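Local coordinates for acetyltransferase (Sinorhizobium meliloti, PDB 4JXR), which probably transfers the acetyl group of acetyl-CoA to an acceptor, as a GNAT-superfamily enzyme classed with the phosphinothricin acetyltransferases, at residues 20-31 against 89-97. Residues are numbered along the deposited sequence; the frame is centred on the assembly and turned at random.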
# COMPACT_ATOMS: atom_id res chain seq x y z
N ILE A 20 14.49 -11.59 14.97
CA ILE A 20 14.79 -10.22 14.63
C ILE A 20 13.51 -9.44 14.43
O ILE A 20 13.34 -8.34 14.94
CB ILE A 20 15.74 -10.12 13.43
CG1 ILE A 20 17.10 -10.69 13.78
CG2 ILE A 20 15.87 -8.72 12.92
CD1 ILE A 20 17.98 -10.99 12.58
N TYR A 21 12.62 -10.00 13.63
CA TYR A 21 11.37 -9.31 13.36
C TYR A 21 10.53 -9.18 14.64
O TYR A 21 9.93 -8.14 14.86
CB TYR A 21 10.57 -10.02 12.27
CG TYR A 21 9.38 -9.22 11.76
CD1 TYR A 21 9.56 -7.97 11.18
CD2 TYR A 21 8.09 -9.71 11.88
CE1 TYR A 21 8.48 -7.24 10.74
CE2 TYR A 21 7.01 -8.98 11.43
CZ TYR A 21 7.21 -7.74 10.86
OH TYR A 21 6.15 -6.99 10.40
N ARG A 22 10.51 -10.22 15.47
CA ARG A 22 9.77 -10.14 16.73
C ARG A 22 10.21 -8.92 17.56
O ARG A 22 9.37 -8.17 18.10
CB ARG A 22 9.98 -11.43 17.53
CG ARG A 22 9.38 -11.39 18.93
CD ARG A 22 9.54 -12.73 19.68
NE ARG A 22 8.71 -12.72 20.90
CZ ARG A 22 7.46 -13.17 20.97
NH1 ARG A 22 6.88 -13.74 19.92
NH2 ARG A 22 6.82 -13.06 22.12
N GLU A 23 11.52 -8.72 17.67
CA GLU A 23 12.05 -7.63 18.48
C GLU A 23 11.55 -6.32 17.87
O GLU A 23 11.21 -5.35 18.60
CB GLU A 23 13.57 -7.72 18.55
CG GLU A 23 14.23 -6.73 19.51
CD GLU A 23 14.30 -5.28 19.07
OE1 GLU A 23 14.40 -4.91 17.85
OE2 GLU A 23 14.38 -4.47 20.06
N SER A 24 11.57 -6.21 16.54
CA SER A 24 11.09 -4.99 15.86
C SER A 24 9.60 -4.78 16.09
O SER A 24 9.15 -3.64 16.36
CB SER A 24 11.38 -5.08 14.37
OG SER A 24 11.00 -3.89 13.67
N VAL A 25 8.82 -5.84 16.00
CA VAL A 25 7.40 -5.72 16.22
C VAL A 25 7.11 -5.20 17.63
O VAL A 25 6.27 -4.34 17.82
CB VAL A 25 6.68 -7.07 15.98
CG1 VAL A 25 5.25 -7.04 16.51
CG2 VAL A 25 6.69 -7.42 14.50
N LEU A 26 7.81 -5.75 18.63
CA LEU A 26 7.55 -5.40 20.01
C LEU A 26 8.12 -4.08 20.41
O LEU A 26 7.47 -3.40 21.26
CB LEU A 26 8.11 -6.48 20.92
CG LEU A 26 7.45 -7.83 20.80
CD1 LEU A 26 8.18 -8.91 21.61
CD2 LEU A 26 5.98 -7.79 21.18
N ASN A 27 9.29 -3.68 19.93
CA ASN A 27 9.97 -2.52 20.46
C ASN A 27 10.06 -1.34 19.52
O ASN A 27 10.40 -0.25 19.98
CB ASN A 27 11.34 -2.95 20.92
CG ASN A 27 11.26 -3.97 22.09
OD1 ASN A 27 10.32 -3.96 22.92
ND2 ASN A 27 12.27 -4.81 22.17
N GLY A 28 9.72 -1.49 18.25
CA GLY A 28 9.96 -0.42 17.27
C GLY A 28 8.72 0.05 16.57
O GLY A 28 7.62 -0.45 16.84
N VAL A 29 8.87 1.00 15.66
CA VAL A 29 7.73 1.40 14.85
C VAL A 29 8.06 1.31 13.36
O VAL A 29 7.30 1.85 12.56
CB VAL A 29 7.18 2.80 15.23
CG1 VAL A 29 6.53 2.78 16.61
CG2 VAL A 29 8.27 3.85 15.12
N ALA A 30 9.16 0.66 12.97
CA ALA A 30 9.43 0.35 11.56
C ALA A 30 8.36 -0.52 10.98
O ALA A 30 8.14 -0.45 9.79
CB ALA A 30 10.80 -0.29 11.40
N THR A 31 7.80 -1.42 11.79
CA THR A 31 6.70 -2.23 11.34
C THR A 31 5.45 -1.87 12.13
O THR A 31 5.51 -1.65 13.35
CB THR A 31 6.99 -3.74 11.45
OG1 THR A 31 5.78 -4.45 11.17
CG2 THR A 31 7.49 -4.11 12.84
N ILE A 89 13.93 -3.68 5.59
CA ILE A 89 15.22 -3.92 6.22
C ILE A 89 15.03 -4.02 7.71
O ILE A 89 14.46 -3.11 8.31
CB ILE A 89 16.20 -2.80 5.92
CG1 ILE A 89 16.36 -2.53 4.44
CG2 ILE A 89 17.57 -3.09 6.57
CD1 ILE A 89 17.12 -1.28 4.20
N TYR A 90 15.56 -5.07 8.34
CA TYR A 90 15.48 -5.26 9.80
C TYR A 90 16.82 -5.69 10.32
O TYR A 90 17.35 -6.71 9.95
CB TYR A 90 14.41 -6.28 10.16
CG TYR A 90 13.03 -5.78 9.79
CD1 TYR A 90 12.32 -5.01 10.66
CD2 TYR A 90 12.43 -6.10 8.59
CE1 TYR A 90 11.09 -4.49 10.32
CE2 TYR A 90 11.19 -5.56 8.24
CZ TYR A 90 10.56 -4.74 9.11
OH TYR A 90 9.33 -4.22 8.77
N LEU A 91 17.37 -4.90 11.24
CA LEU A 91 18.62 -5.19 11.91
C LEU A 91 18.38 -5.52 13.36
O LEU A 91 17.65 -4.81 14.04
CB LEU A 91 19.50 -3.94 11.89
CG LEU A 91 19.92 -3.47 10.53
CD1 LEU A 91 20.74 -2.19 10.62
CD2 LEU A 91 20.68 -4.53 9.78
N SER A 92 19.04 -6.54 13.87
CA SER A 92 19.08 -6.78 15.31
C SER A 92 19.78 -5.60 15.96
O SER A 92 20.61 -4.90 15.35
CB SER A 92 19.81 -8.05 15.61
OG SER A 92 21.15 -7.98 15.29
N PRO A 93 19.49 -5.35 17.26
CA PRO A 93 20.14 -4.22 17.94
C PRO A 93 21.65 -4.24 17.79
O PRO A 93 22.24 -3.16 17.57
CB PRO A 93 19.69 -4.40 19.37
CG PRO A 93 18.29 -4.95 19.22
CD PRO A 93 18.44 -5.95 18.10
N GLU A 94 22.26 -5.42 17.86
CA GLU A 94 23.72 -5.52 17.83
C GLU A 94 24.32 -5.24 16.47
O GLU A 94 25.53 -4.99 16.37
CB GLU A 94 24.16 -6.92 18.29
CG GLU A 94 23.86 -8.01 17.26
CD GLU A 94 24.80 -9.21 17.35
OE1 GLU A 94 24.43 -10.21 18.00
OE2 GLU A 94 25.90 -9.15 16.76
N ALA A 95 23.47 -5.25 15.43
CA ALA A 95 23.90 -4.99 14.07
C ALA A 95 23.83 -3.52 13.69
O ALA A 95 24.15 -3.18 12.57
CB ALA A 95 23.05 -5.79 13.07
N ARG A 96 23.30 -2.66 14.56
CA ARG A 96 23.09 -1.26 14.21
C ARG A 96 24.39 -0.48 14.37
O ARG A 96 25.23 -0.83 15.22
CB ARG A 96 21.94 -0.71 15.02
CG ARG A 96 20.60 -1.39 14.73
CD ARG A 96 19.40 -1.06 15.60
NE ARG A 96 18.35 -2.10 15.46
CZ ARG A 96 17.35 -2.32 16.32
NH1 ARG A 96 17.22 -1.54 17.40
NH2 ARG A 96 16.49 -3.28 16.15
N GLY A 97 24.58 0.56 13.58
CA GLY A 97 25.77 1.41 13.71
C GLY A 97 27.06 0.88 13.13
O GLY A 97 28.17 1.28 13.52
O HOH W 1 15.51 -2.02 19.81
O HOH W 2 7.01 -1.89 7.63
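Two tyrosines meet because of how each leaves its backbone: in Tyr-21 CG is trans to the backbone N (chi1 -169°), while in Tyr-90 CG is trans to the carbonyl carbon (chi1 -65°), which lays its ring beside that of Tyr-21, both pointing the same way. The result is a T-shaped pair, planes at 87°, with the CD1-CE1 edge of Tyr-21 pressed on one face of Tyr-90; Tyr-21 CE1 comes to 3.6 Å from Tyr-90 CZ. Thr-31 CB packs against the Tyr-90 hydroxyl. Tyr-21 OH accepts from Thr-31 OG1 and also bonds Glu-33, ties that help fix the ring bearing the edge. At the root of Tyr-90, Ile-20 CG2 sits 4.0 Å from its CB.

A polar link closes the outer side. Arg-96 runs extended to its guanidinium, whose NE and NH2 both grip Leu-91 O, NH2 at 2.9 Å. The same NH2 reaches Glu-23 OE1 at 3.1 Å in a salt bridge, on the syn side but well out of the carboxylate plane. Asn-27 ND2 holds the other oxygen, Glu-23 OE2, from above that plane, and a water joins OE2 to Arg-96 NH1. Pro-93 touches both partners, its CA over one face of the guanidinium and its CG against the Glu-23 carboxylate.

Helix 20-27, the end of helix 14-27, thus crosses strand 89-91, the end of strand 84-91, nearly at right angles. Ile-89, Leu-91 and Gly-97 bind acetyl-CoA in a structure of this protein, although this chain carries no cofactor. Strand, following loop and helix 100-115 form the strand-loop-helix with which GNAT enzymes hold acetyl-CoA.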